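Local coordinates for malonyl coenzyme A-acyl carrier protein transacylase (Helicobacter pylori, PDB 2H1Y) that probably transfers the malonyl group from malonyl-CoA to the holo acyl carrier protein, the step that supplies malonyl-ACP for fatty acid synthesis, at residues K227-K232 against A250-L255; E244-K249 against E254-Q259; P300-G305 against D311-F316. One frame throughout, in Å; residues are numbered along the deposited sequence.

Contact 1 of 3, residues K227-K232 against A250-L255; sequences KSLKDK and AKAVEL
Leu229 and Val253 cross obliquely, one methyl of each making the join: Leu229 CD1 lies 3.6 Å from Val253 CG2. The leucine starts out toward the helix. Its CG stands opposite the carbonyl carbon (chi1 -59°) and CD1 lies anti to CA (chi2 165°), extending that branch to the helix surface. There CD1 sits 3.9 Å from Val253 N and 4.0 Å from Ala252 CB, so it rests on two consecutive residues of one turn. Val253 lies across this approach and offers the methyl that sits beside its own backbone N. In the acyltransferase fold the contact joins the exit of helix 218-228 to the first turn of helix 249-259; Leu229 is where the chain leaves helical geometry. Gln222 and Glu226 of helix 218-228 also touch Val253, while Leu117 packs on Leu229. The carbonyl of Leu229 accepts a hydrogen bond from Lys249 NZ, a polar tie next to the apolar one. Beyond it, Lys230 pairs with Ala116 through the backbone and forms a salt bridge with Asp118.

Contact 2 of 3, residues E244-K249 against E254-Q259; sequences EAYHNK and ELLSLQ
One face of the Tyr246 ring receives Leu255, whose CB stands 4.1 Å above the plane and is displaced toward the rim; at the ring's edge, in its plane, lies the carbonyl oxygen of Glu244. Leu255 CD1 approaches the same face further back, 3.5 Å from Tyr246 CD1 and 3.8 Å from Tyr246 CG, so the leucine lies along the CD1 side of the ring. Tyrosine and leucine run antiparallel alongside each other. This is a strand-to-helix packing in the α/β core of the acyltransferase: the short strand 245-246, at one border of the mixed sheet and antiparallel to 236-238, is followed within a few residues by helix 249-259, which folds back over the tyrosine. Asn248 occupies the N-cap position of that helix. Tyr246 CG is placed between the backbone N and the carbonyl carbon (chi1 65°), and from there the ring leans out toward the helix. Leu256 meets only the far end of the tyrosine, crossing it at about a right angle, with Val108 and Val111 of helix 105-116 touching the same leucine. The phenol is a buried polar group, and its hydroxyl is satisfied by a hydrogen bond to Glu107 OE1. Glu107 also accepts from Gln259 NE2 through its other oxygen, so one carboxylate binds a residue from each of the two segments. Beside that bonded hydroxyl, Leu256 CD2 lies 3.8 Å and Leu256 CG 4.0 Å from Tyr246 OH.

Contact 3 of 3, residues P300-G305 against D311-F316; sequences PTISVG and DEAIEF
The helical turn that brings Glu312, Ala313 and Phe316 against Ile302 is held by the backbone bond from Glu315 N to Asp311 O, 3.2 Å, and by its successor from Phe316 N to Glu312 O. Across the gap the meeting is by van der Waals contact, with Ile302 at the middle of it. Both CG1 and CG2 of the isoleucine lie against the Glu312 carboxylate, CG1 coming 3.9 Å from Glu312 OE1. Ile302 CG2, opposite the backbone N, also faces the helix backbone and lies 4.0 Å from Ala313 N, with Ala313 CB a little farther off. Ile302 CD1 goes on to Phe316 CB at 4.3 Å, meeting the phenylalanine ring obliquely. Glu312 swings its CG opposite its own N (chi1 -168°) and runs on extended, so that the carboxylate end reaches across the isoleucine at the exposed border of the contact. Strand and helix form a β-α unit: 301-304 is the strand at one border of the mixed sheet, parallel to 279-283, and the C-terminal helix 307-320 turns back to pack on it. Their short axes approach to 8.2 Å, with an angle of 134° between their directions. Val304, two residues on and on the same side of the strand as Ile302, adds a second apolar touch, its CG2 lying 3.9 Å from Ala313 CB; the methyl of the alanine thus sits near both aliphatic side chains. From the adjacent strand Ile279 touches both Ile302 and Phe316, and Leu87 of helix 69-90 packs on Ala313. Along the helix the Phe316 ring stacks with that of Tyr320.

In the fold
Along the chain contact 1 opens first, contact 2 opens before it closes, and both end on helix 249-259, with contact 3 later. Contacts 1 and 2 are neighbours, their centres 8 Å apart: the first turn of that helix meets the chain leaving helix 218-228, the next turn strand 245-246. They also touch, since Ala252 CA lies 3.5 Å from Tyr246 CE2. Contact 3 has its centre about 30 and 28 Å away. Contacts 2 and 3 belong to one six-stranded mixed sheet, whose border strands are 245-246 and 301-304. In each, the next helix packs back on its strand, at opposite borders of the core; contact 1 links helix 249-259 to the end of helix 218-228.

Contact 1 of 3, residues K227-K232 against A250-L255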
ATOM      1  N   LYS A 227      -2.671 -11.661 -17.407  1.00 57.81           N
ATOM      2  CA  LYS A 227      -1.506 -12.424 -17.809  1.00 58.45           C
ATOM      3  C   LYS A 227      -0.672 -12.885 -16.605  1.00 58.39           C
ATOM      4  O   LYS A 227       0.035 -13.880 -16.699  1.00 59.00           O
ATOM      5  CB  LYS A 227      -0.687 -11.566 -18.774  1.00 58.67           C
ATOM      6  CG  LYS A 227       0.513 -12.190 -19.425  1.00 60.09           C
ATOM      7  CD  LYS A 227       1.438 -11.059 -19.900  1.00 62.77           C
ATOM      8  CE  LYS A 227       2.784 -11.578 -20.393  1.00 64.49           C
ATOM      9  NZ  LYS A 227       3.883 -10.668 -19.953  1.00 64.92           N
ATOM     10  N   SER A 228      -0.768 -12.186 -15.476  1.00 58.27           N
ATOM     11  CA  SER A 228       0.138 -12.438 -14.342  1.00 58.25           C
ATOM     12  C   SER A 228      -0.435 -13.195 -13.147  1.00 58.00           C
ATOM     13  O   SER A 228       0.305 -13.886 -12.438  1.00 57.75           O
ATOM     14  CB  SER A 228       0.754 -11.123 -13.853  1.00 58.60           C
ATOM     15  OG  SER A 228       1.726 -10.647 -14.769  1.00 59.35           O
ATOM     16  N   LEU A 229      -1.738 -13.044 -12.910  1.00 57.88           N
ATOM     17  CA  LEU A 229      -2.392 -13.689 -11.774  1.00 57.61           C
ATOM     18  C   LEU A 229      -2.661 -15.177 -11.971  1.00 58.03           C
ATOM     19  O   LEU A 229      -3.185 -15.606 -13.006  1.00 57.50           O
ATOM     20  CB  LEU A 229      -3.705 -12.985 -11.430  1.00 57.39           C
ATOM     21  CG  LEU A 229      -3.671 -11.501 -11.070  1.00 57.00           C
ATOM     22  CD1 LEU A 229      -5.072 -10.939 -11.137  1.00 56.28           C
ATOM     23  CD2 LEU A 229      -3.062 -11.289  -9.693  1.00 56.76           C
ATOM     24  N   LYS A 230      -2.296 -15.953 -10.956  1.00 58.36           N
ATOM     25  CA  LYS A 230      -2.739 -17.316 -10.849  1.00 59.40           C
ATOM     26  C   LYS A 230      -4.046 -17.266 -10.077  1.00 59.53           C
ATOM     27  O   LYS A 230      -4.430 -16.216  -9.564  1.00 59.87           O
ATOM     28  CB  LYS A 230      -1.723 -18.139 -10.081  1.00 59.67           C
ATOM     29  CG  LYS A 230      -1.273 -19.376 -10.823  1.00 62.73           C
ATOM     30  CD  LYS A 230       0.160 -19.228 -11.389  1.00 65.71           C
ATOM     31  CE  LYS A 230       1.233 -19.777 -10.417  1.00 67.15           C
ATOM     32  NZ  LYS A 230       1.316 -19.032  -9.110  1.00 67.74           N
ATOM     33  N   ASP A 231      -4.736 -18.396  -9.988  1.00 59.44           N
ATOM     34  CA  ASP A 231      -5.954 -18.458  -9.199  1.00 59.03           C
ATOM     35  C   ASP A 231      -5.693 -19.261  -7.935  1.00 58.60           C
ATOM     36  O   ASP A 231      -6.077 -20.425  -7.817  1.00 58.98           O
ATOM     37  CB  ASP A 231      -7.076 -19.085 -10.006  1.00 59.14           C
ATOM     38  CG  ASP A 231      -8.431 -18.828  -9.403  1.00 60.18           C
ATOM     39  OD1 ASP A 231      -8.529 -18.134  -8.364  1.00 60.28           O
ATOM     40  OD2 ASP A 231      -9.413 -19.328  -9.984  1.00 62.92           O
ATOM     41  N   LYS A 232      -5.010 -18.635  -6.997  1.00 57.68           N
ATOM     42  CA  LYS A 232      -4.628 -19.304  -5.775  1.00 56.84           C
ATOM     43  C   LYS A 232      -4.563 -18.248  -4.692  1.00 55.77           C
ATOM     44  O   LYS A 232      -3.829 -17.274  -4.811  1.00 55.35           O
ATOM     45  CB  LYS A 232      -3.293 -20.032  -5.950  1.00 56.91           C
ATOM     46  CG  LYS A 232      -2.886 -20.851  -4.738  1.00 58.95           C
ATOM     47  CD  LYS A 232      -1.993 -22.040  -5.087  1.00 61.71           C
ATOM     48  CE  LYS A 232      -2.830 -23.321  -5.269  1.00 64.11           C
ATOM     49  NZ  LYS A 232      -3.828 -23.503  -4.155  1.00 63.97           N
ATOM     50  N   ALA A 250     -10.597 -13.525 -11.111  1.00 52.83           N
ATOM     51  CA  ALA A 250     -11.527 -12.659 -11.822  1.00 52.53           C
ATOM     52  C   ALA A 250     -11.765 -11.383 -11.026  1.00 52.33           C
ATOM     53  O   ALA A 250     -11.695 -10.273 -11.552  1.00 53.03           O
ATOM     54  CB  ALA A 250     -12.833 -13.395 -12.081  1.00 52.23           C
ATOM     55  N   LYS A 251     -12.030 -11.557  -9.746  1.00 52.27           N
ATOM     56  CA  LYS A 251     -12.274 -10.455  -8.844  1.00 52.40           C
ATOM     57  C   LYS A 251     -11.026  -9.582  -8.630  1.00 52.25           C
ATOM     58  O   LYS A 251     -11.084  -8.359  -8.781  1.00 51.63           O
ATOM     59  CB  LYS A 251     -12.841 -10.994  -7.531  1.00 52.89           C
ATOM     60  CG  LYS A 251     -14.358 -11.183  -7.564  1.00 53.43           C
ATOM     61  CD  LYS A 251     -15.031  -9.821  -7.449  1.00 54.77           C
ATOM     62  CE  LYS A 251     -16.524  -9.881  -7.646  1.00 55.83           C
ATOM     63  NZ  LYS A 251     -17.003  -8.477  -7.771  1.00 57.73           N
ATOM     64  N   ALA A 252      -9.897 -10.207  -8.314  1.00 52.12           N
ATOM     65  CA  ALA A 252      -8.635  -9.469  -8.258  1.00 52.14           C
ATOM     66  C   ALA A 252      -8.398  -8.606  -9.509  1.00 52.26           C
ATOM     67  O   ALA A 252      -8.120  -7.409  -9.375  1.00 52.67           O
ATOM     68  CB  ALA A 252      -7.460 -10.411  -8.012  1.00 52.15           C
ATOM     69  N   VAL A 253      -8.522  -9.203 -10.707  1.00 52.25           N
ATOM     70  CA  VAL A 253      -8.351  -8.477 -11.988  1.00 51.84           C
ATOM     71  C   VAL A 253      -9.228  -7.251 -11.974  1.00 52.06           C
ATOM     72  O   VAL A 253      -8.748  -6.147 -12.206  1.00 52.33           O
ATOM     73  CB  VAL A 253      -8.703  -9.324 -13.274  1.00 52.25           C
ATOM     74  CG1 VAL A 253      -8.667  -8.446 -14.549  1.00 50.61           C
ATOM     75  CG2 VAL A 253      -7.766 -10.528 -13.441  1.00 51.40           C
ATOM     76  N   GLU A 254     -10.506  -7.463 -11.667  1.00 51.79           N
ATOM     77  CA  GLU A 254     -11.481  -6.400 -11.610  1.00 51.84           C
ATOM     78  C   GLU A 254     -11.161  -5.370 -10.516  1.00 51.35           C
ATOM     79  O   GLU A 254     -11.190  -4.157 -10.756  1.00 51.55           O
ATOM     80  CB  GLU A 254     -12.873  -7.004 -11.396  1.00 51.74           C
ATOM     81  CG  GLU A 254     -13.980  -5.962 -11.260  1.00 52.43           C
ATOM     82  CD  GLU A 254     -15.311  -6.538 -10.806  1.00 53.25           C
ATOM     83  OE1 GLU A 254     -15.571  -7.748 -10.999  1.00 55.65           O
ATOM     84  OE2 GLU A 254     -16.115  -5.758 -10.255  1.00 56.26           O
ATOM     85  N   LEU A 255     -10.862  -5.847  -9.316  1.00 50.81           N
ATOM     86  CA  LEU A 255     -10.715  -4.948  -8.175  1.00 50.71           C
ATOM     87  C   LEU A 255      -9.377  -4.172  -8.089  1.00 50.68           C
ATOM     88  O   LEU A 255      -9.375  -2.989  -7.706  1.00 50.73           O
ATOM     89  CB  LEU A 255     -11.093  -5.653  -6.870  1.00 50.72           C
ATOM     90  CG  LEU A 255     -12.610  -5.918  -6.848  1.00 50.48           C
ATOM     91  CD1 LEU A 255     -13.007  -6.933  -5.827  1.00 48.51           C
ATOM     92  CD2 LEU A 255     -13.429  -4.616  -6.677  1.00 51.50           C
TER

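Contact 2 of 3, residues E244-K249 against E254-Q259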
ATOM      1  N   GLU A 244     -15.098  -4.698   0.136  1.00 52.31           N
ATOM      2  CA  GLU A 244     -15.633  -6.053   0.124  1.00 53.87           C
ATOM      3  C   GLU A 244     -14.490  -7.047  -0.112  1.00 53.21           C
ATOM      4  O   GLU A 244     -13.619  -6.796  -0.936  1.00 53.15           O
ATOM      5  CB  GLU A 244     -16.716  -6.194  -0.962  1.00 54.02           C
ATOM      6  CG  GLU A 244     -17.950  -5.268  -0.750  1.00 56.27           C
ATOM      7  CD  GLU A 244     -18.851  -5.111  -1.995  1.00 57.36           C
ATOM      8  OE1 GLU A 244     -18.318  -4.919  -3.119  1.00 61.06           O
ATOM      9  OE2 GLU A 244     -20.104  -5.161  -1.838  1.00 62.02           O
ATOM     10  N   ALA A 245     -14.501  -8.161   0.629  1.00 53.09           N
ATOM     11  CA  ALA A 245     -13.497  -9.224   0.519  1.00 52.43           C
ATOM     12  C   ALA A 245     -13.562  -9.947  -0.811  1.00 52.29           C
ATOM     13  O   ALA A 245     -14.626 -10.035  -1.393  1.00 52.51           O
ATOM     14  CB  ALA A 245     -13.673 -10.232   1.653  1.00 52.68           C
ATOM     15  N   TYR A 246     -12.418 -10.461  -1.275  1.00 52.27           N
ATOM     16  CA  TYR A 246     -12.316 -11.278  -2.493  1.00 52.00           C
ATOM     17  C   TYR A 246     -11.163 -12.267  -2.435  1.00 52.38           C
ATOM     18  O   TYR A 246     -10.187 -12.053  -1.718  1.00 52.27           O
ATOM     19  CB  TYR A 246     -12.226 -10.427  -3.761  1.00 51.65           C
ATOM     20  CG  TYR A 246     -10.989  -9.557  -3.898  1.00 52.36           C
ATOM     21  CD1 TYR A 246     -10.936  -8.273  -3.312  1.00 52.29           C
ATOM     22  CD2 TYR A 246      -9.885  -9.985  -4.646  1.00 51.59           C
ATOM     23  CE1 TYR A 246      -9.818  -7.460  -3.455  1.00 51.06           C
ATOM     24  CE2 TYR A 246      -8.742  -9.168  -4.778  1.00 50.54           C
ATOM     25  CZ  TYR A 246      -8.727  -7.909  -4.189  1.00 50.59           C
ATOM     26  OH  TYR A 246      -7.627  -7.103  -4.319  1.00 49.77           O
ATOM     27  N   HIS A 247     -11.282 -13.346  -3.205  1.00 52.92           N
ATOM     28  CA  HIS A 247     -10.370 -14.489  -3.098  1.00 53.74           C
ATOM     29  C   HIS A 247     -10.229 -15.282  -4.403  1.00 53.41           C
ATOM     30  O   HIS A 247      -9.990 -16.503  -4.358  1.00 53.33           O
ATOM     31  CB  HIS A 247     -10.870 -15.421  -1.993  1.00 54.19           C
ATOM     32  CG  HIS A 247     -12.322 -15.747  -2.119  1.00 57.63           C
ATOM     33  ND1 HIS A 247     -13.312 -14.792  -1.969  1.00 60.21           N
ATOM     34  CD2 HIS A 247     -12.955 -16.902  -2.435  1.00 59.11           C
ATOM     35  CE1 HIS A 247     -14.492 -15.352  -2.161  1.00 60.69           C
ATOM     36  NE2 HIS A 247     -14.303 -16.630  -2.448  1.00 61.27           N
ATOM     37  N   ASN A 248     -10.403 -14.610  -5.548  1.00 52.89           N
ATOM     38  CA  ASN A 248     -10.113 -15.224  -6.862  1.00 52.97           C
ATOM     39  C   ASN A 248      -9.552 -14.281  -7.927  1.00 52.87           C
ATOM     40  O   ASN A 248      -9.517 -13.054  -7.734  1.00 53.38           O
ATOM     41  CB  ASN A 248     -11.301 -16.044  -7.411  1.00 52.74           C
ATOM     42  CG  ASN A 248     -12.558 -15.233  -7.548  1.00 52.01           C
ATOM     43  OD1 ASN A 248     -13.526 -15.508  -6.867  1.00 53.01           O
ATOM     44  ND2 ASN A 248     -12.551 -14.220  -8.413  1.00 49.21           N
ATOM     45  N   LYS A 249      -9.142 -14.865  -9.052  1.00 52.81           N
ATOM     46  CA  LYS A 249      -8.476 -14.134 -10.127  1.00 52.66           C
ATOM     47  C   LYS A 249      -9.377 -13.112 -10.788  1.00 53.05           C
ATOM     48  O   LYS A 249      -8.974 -11.960 -10.997  1.00 53.53           O
ATOM     49  CB  LYS A 249      -7.932 -15.094 -11.179  1.00 52.70           C
ATOM     50  CG  LYS A 249      -7.325 -14.398 -12.373  1.00 51.82           C
ATOM     51  CD  LYS A 249      -6.324 -15.268 -13.092  1.00 51.32           C
ATOM     52  CE  LYS A 249      -5.909 -14.568 -14.388  1.00 51.54           C
ATOM     53  NZ  LYS A 249      -4.888 -15.331 -15.166  1.00 50.53           N
ATOM     54  N   GLU A 254     -10.506  -7.463 -11.667  1.00 51.79           N
ATOM     55  CA  GLU A 254     -11.481  -6.400 -11.610  1.00 51.84           C
ATOM     56  C   GLU A 254     -11.161  -5.370 -10.516  1.00 51.35           C
ATOM     57  O   GLU A 254     -11.190  -4.157 -10.756  1.00 51.55           O
ATOM     58  CB  GLU A 254     -12.873  -7.004 -11.396  1.00 51.74           C
ATOM     59  CG  GLU A 254     -13.980  -5.962 -11.260  1.00 52.43           C
ATOM     60  CD  GLU A 254     -15.311  -6.538 -10.806  1.00 53.25           C
ATOM     61  OE1 GLU A 254     -15.571  -7.748 -10.999  1.00 55.65           O
ATOM     62  OE2 GLU A 254     -16.115  -5.758 -10.255  1.00 56.26           O
ATOM     63  N   LEU A 255     -10.862  -5.847  -9.316  1.00 50.81           N
ATOM     64  CA  LEU A 255     -10.715  -4.948  -8.175  1.00 50.71           C
ATOM     65  C   LEU A 255      -9.377  -4.172  -8.089  1.00 50.68           C
ATOM     66  O   LEU A 255      -9.375  -2.989  -7.706  1.00 50.73           O
ATOM     67  CB  LEU A 255     -11.093  -5.653  -6.870  1.00 50.72           C
ATOM     68  CG  LEU A 255     -12.610  -5.918  -6.848  1.00 50.48           C
ATOM     69  CD1 LEU A 255     -13.007  -6.933  -5.827  1.00 48.51           C
ATOM     70  CD2 LEU A 255     -13.429  -4.616  -6.677  1.00 51.50           C
ATOM     71  N   LEU A 256      -8.270  -4.810  -8.478  1.00 50.21           N
ATOM     72  CA  LEU A 256      -6.988  -4.110  -8.585  1.00 49.79           C
ATOM     73  C   LEU A 256      -6.985  -3.120  -9.747  1.00 50.08           C
ATOM     74  O   LEU A 256      -6.145  -2.220  -9.767  1.00 50.68           O
ATOM     75  CB  LEU A 256      -5.812  -5.084  -8.713  1.00 49.35           C
ATOM     76  CG  LEU A 256      -5.408  -5.907  -7.481  1.00 49.70           C
ATOM     77  CD1 LEU A 256      -4.264  -6.858  -7.775  1.00 48.14           C
ATOM     78  CD2 LEU A 256      -5.045  -5.019  -6.265  1.00 50.11           C
ATOM     79  N   SER A 257      -7.914  -3.277 -10.702  1.00 49.76           N
ATOM     80  CA  SER A 257      -8.058  -2.333 -11.831  1.00 50.00           C
ATOM     81  C   SER A 257      -8.745  -1.095 -11.321  1.00 49.63           C
ATOM     82  O   SER A 257      -8.248   0.019 -11.439  1.00 50.02           O
ATOM     83  CB  SER A 257      -8.980  -2.876 -12.934  1.00 50.15           C
ATOM     84  OG  SER A 257      -8.444  -3.967 -13.655  1.00 52.82           O
ATOM     85  N   LEU A 258      -9.918  -1.333 -10.762  1.00 49.06           N
ATOM     86  CA  LEU A 258     -10.831  -0.303 -10.345  1.00 49.29           C
ATOM     87  C   LEU A 258     -10.235   0.576  -9.229  1.00 48.74           C
ATOM     88  O   LEU A 258     -10.492   1.792  -9.167  1.00 48.81           O
ATOM     89  CB  LEU A 258     -12.127  -0.987  -9.891  1.00 48.99           C
ATOM     90  CG  LEU A 258     -13.456  -0.242  -9.963  1.00 50.23           C
ATOM     91  CD1 LEU A 258     -14.014   0.033  -8.549  1.00 50.06           C
ATOM     92  CD2 LEU A 258     -13.394   1.025 -10.847  1.00 48.87           C
ATOM     93  N   GLN A 259      -9.437  -0.054  -8.371  1.00 47.76           N
ATOM     94  CA  GLN A 259      -8.728   0.624  -7.302  1.00 47.35           C
ATOM     95  C   GLN A 259      -8.109   1.937  -7.786  1.00 47.18           C
ATOM     96  O   GLN A 259      -8.341   2.991  -7.184  1.00 47.10           O
ATOM     97  CB  GLN A 259      -7.645  -0.304  -6.745  1.00 47.16           C
ATOM     98  CG  GLN A 259      -7.089   0.128  -5.407  1.00 46.32           C
ATOM     99  CD  GLN A 259      -5.611  -0.101  -5.321  1.00 44.75           C
ATOM    100  OE1 GLN A 259      -4.845   0.340  -6.187  1.00 43.74           O
ATOM    101  NE2 GLN A 259      -5.191  -0.810  -4.286  1.00 42.79           N
TER

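Contact 3 of 3, residues P300-G305 against D311-F316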
ATOM      1  N   PRO A 300      -4.024  -3.996  18.734  1.00 47.63           N
ATOM      2  CA  PRO A 300      -2.626  -3.681  18.442  1.00 47.22           C
ATOM      3  C   PRO A 300      -2.209  -4.001  17.006  1.00 47.15           C
ATOM      4  O   PRO A 300      -2.881  -4.783  16.293  1.00 46.14           O
ATOM      5  CB  PRO A 300      -1.841  -4.560  19.439  1.00 47.56           C
ATOM      6  CG  PRO A 300      -2.878  -5.140  20.392  1.00 47.59           C
ATOM      7  CD  PRO A 300      -4.149  -5.191  19.594  1.00 47.48           C
ATOM      8  N   THR A 301      -1.117  -3.352  16.603  1.00 46.98           N
ATOM      9  CA  THR A 301      -0.456  -3.596  15.344  1.00 47.28           C
ATOM     10  C   THR A 301       1.021  -3.732  15.670  1.00 47.81           C
ATOM     11  O   THR A 301       1.666  -2.763  16.068  1.00 48.68           O
ATOM     12  CB  THR A 301      -0.654  -2.426  14.325  1.00 47.30           C
ATOM     13  OG1 THR A 301      -2.042  -2.251  14.013  1.00 46.38           O
ATOM     14  CG2 THR A 301       0.100  -2.708  13.039  1.00 47.31           C
ATOM     15  N   ILE A 302       1.555  -4.934  15.531  1.00 48.16           N
ATOM     16  CA  ILE A 302       2.997  -5.130  15.572  1.00 48.69           C
ATOM     17  C   ILE A 302       3.508  -4.852  14.173  1.00 48.80           C
ATOM     18  O   ILE A 302       2.996  -5.424  13.205  1.00 48.67           O
ATOM     19  CB  ILE A 302       3.353  -6.582  15.951  1.00 48.87           C
ATOM     20  CG1 ILE A 302       2.800  -6.912  17.326  1.00 48.05           C
ATOM     21  CG2 ILE A 302       4.876  -6.801  15.887  1.00 49.55           C
ATOM     22  CD1 ILE A 302       2.014  -8.156  17.333  1.00 49.60           C
ATOM     23  N   SER A 303       4.490  -3.970  14.056  1.00 49.13           N
ATOM     24  CA  SER A 303       5.063  -3.689  12.751  1.00 50.16           C
ATOM     25  C   SER A 303       6.253  -4.597  12.533  1.00 50.32           C
ATOM     26  O   SER A 303       7.106  -4.732  13.390  1.00 50.80           O
ATOM     27  CB  SER A 303       5.406  -2.195  12.549  1.00 50.60           C
ATOM     28  OG  SER A 303       5.878  -1.585  13.737  1.00 51.79           O
ATOM     29  N   VAL A 304       6.274  -5.261  11.391  1.00 50.90           N
ATOM     30  CA  VAL A 304       7.314  -6.225  11.069  1.00 50.98           C
ATOM     31  C   VAL A 304       8.101  -5.673   9.884  1.00 51.42           C
ATOM     32  O   VAL A 304       7.839  -6.016   8.723  1.00 51.48           O
ATOM     33  CB  VAL A 304       6.701  -7.596  10.708  1.00 50.96           C
ATOM     34  CG1 VAL A 304       7.790  -8.658  10.561  1.00 50.11           C
ATOM     35  CG2 VAL A 304       5.649  -8.016  11.756  1.00 51.04           C
ATOM     36  N   GLY A 305       9.050  -4.794  10.178  1.00 51.66           N
ATOM     37  CA  GLY A 305       9.935  -4.268   9.145  1.00 52.28           C
ATOM     38  C   GLY A 305      11.392  -4.523   9.465  1.00 52.90           C
ATOM     39  O   GLY A 305      12.267  -4.275   8.627  1.00 53.31           O
ATOM     40  N   ASP A 311      10.985 -10.550  15.430  1.00 52.20           N
ATOM     41  CA  ASP A 311      11.057 -11.322  16.662  1.00 53.16           C
ATOM     42  C   ASP A 311       9.883 -11.055  17.570  1.00 53.41           C
ATOM     43  O   ASP A 311       9.439 -11.946  18.287  1.00 53.49           O
ATOM     44  CB  ASP A 311      12.349 -11.023  17.403  1.00 53.52           C
ATOM     45  CG  ASP A 311      13.529 -11.746  16.813  1.00 54.40           C
ATOM     46  OD1 ASP A 311      13.594 -11.928  15.581  1.00 56.08           O
ATOM     47  OD2 ASP A 311      14.407 -12.144  17.588  1.00 58.28           O
ATOM     48  N   GLU A 312       9.355  -9.840  17.516  1.00 53.61           N
ATOM     49  CA  GLU A 312       8.208  -9.525  18.335  1.00 54.15           C
ATOM     50  C   GLU A 312       6.928 -10.197  17.845  1.00 53.70           C
ATOM     51  O   GLU A 312       6.122 -10.651  18.650  1.00 54.08           O
ATOM     52  CB  GLU A 312       8.024  -8.027  18.456  1.00 54.39           C
ATOM     53  CG  GLU A 312       7.020  -7.693  19.520  1.00 56.87           C
ATOM     54  CD  GLU A 312       6.719  -6.231  19.565  1.00 60.05           C
ATOM     55  OE1 GLU A 312       5.553  -5.897  19.891  1.00 60.11           O
ATOM     56  OE2 GLU A 312       7.652  -5.435  19.279  1.00 60.80           O
ATOM     57  N   ALA A 313       6.744 -10.254  16.530  1.00 53.56           N
ATOM     58  CA  ALA A 313       5.627 -10.989  15.920  1.00 53.36           C
ATOM     59  C   ALA A 313       5.656 -12.473  16.272  1.00 53.62           C
ATOM     60  O   ALA A 313       4.648 -13.026  16.694  1.00 53.10           O
ATOM     61  CB  ALA A 313       5.634 -10.805  14.416  1.00 53.13           C
ATOM     62  N   ILE A 314       6.819 -13.105  16.107  1.00 54.64           N
ATOM     63  CA  ILE A 314       7.002 -14.517  16.459  1.00 55.71           C
ATOM     64  C   ILE A 314       6.627 -14.812  17.912  1.00 56.29           C
ATOM     65  O   ILE A 314       5.945 -15.791  18.171  1.00 56.83           O
ATOM     66  CB  ILE A 314       8.451 -15.015  16.230  1.00 55.49           C
ATOM     67  CG1 ILE A 314       8.881 -14.816  14.779  1.00 55.50           C
ATOM     68  CG2 ILE A 314       8.561 -16.480  16.589  1.00 54.94           C
ATOM     69  CD1 ILE A 314      10.399 -14.984  14.546  1.00 56.19           C
ATOM     70  N   GLU A 315       7.075 -13.979  18.852  1.00 57.08           N
ATOM     71  CA  GLU A 315       6.744 -14.181  20.279  1.00 57.69           C
ATOM     72  C   GLU A 315       5.252 -14.174  20.472  1.00 56.91           C
ATOM     73  O   GLU A 315       4.731 -14.914  21.290  1.00 57.18           O
ATOM     74  CB  GLU A 315       7.315 -13.077  21.166  1.00 57.57           C
ATOM     75  CG  GLU A 315       8.810 -12.912  21.097  1.00 59.51           C
ATOM     76  CD  GLU A 315       9.317 -11.812  22.030  1.00 60.07           C
ATOM     77  OE1 GLU A 315       9.914 -10.815  21.523  1.00 61.55           O
ATOM     78  OE2 GLU A 315       9.109 -11.960  23.265  1.00 62.26           O
ATOM     79  N   PHE A 316       4.561 -13.316  19.733  1.00 56.60           N
ATOM     80  CA  PHE A 316       3.136 -13.190  19.941  1.00 56.44           C
ATOM     81  C   PHE A 316       2.435 -14.487  19.553  1.00 56.48           C
ATOM     82  O   PHE A 316       1.564 -14.977  20.286  1.00 55.73           O
ATOM     83  CB  PHE A 316       2.542 -12.018  19.166  1.00 56.13           C
ATOM     84  CG  PHE A 316       1.054 -11.991  19.221  1.00 56.13           C
ATOM     85  CD1 PHE A 316       0.401 -11.310  20.229  1.00 55.69           C
ATOM     86  CD2 PHE A 316       0.301 -12.706  18.303  1.00 56.43           C
ATOM     87  CE1 PHE A 316      -0.978 -11.317  20.302  1.00 54.61           C
ATOM     88  CE2 PHE A 316      -1.082 -12.712  18.380  1.00 56.38           C
ATOM     89  CZ  PHE A 316      -1.716 -12.016  19.384  1.00 54.82           C
TER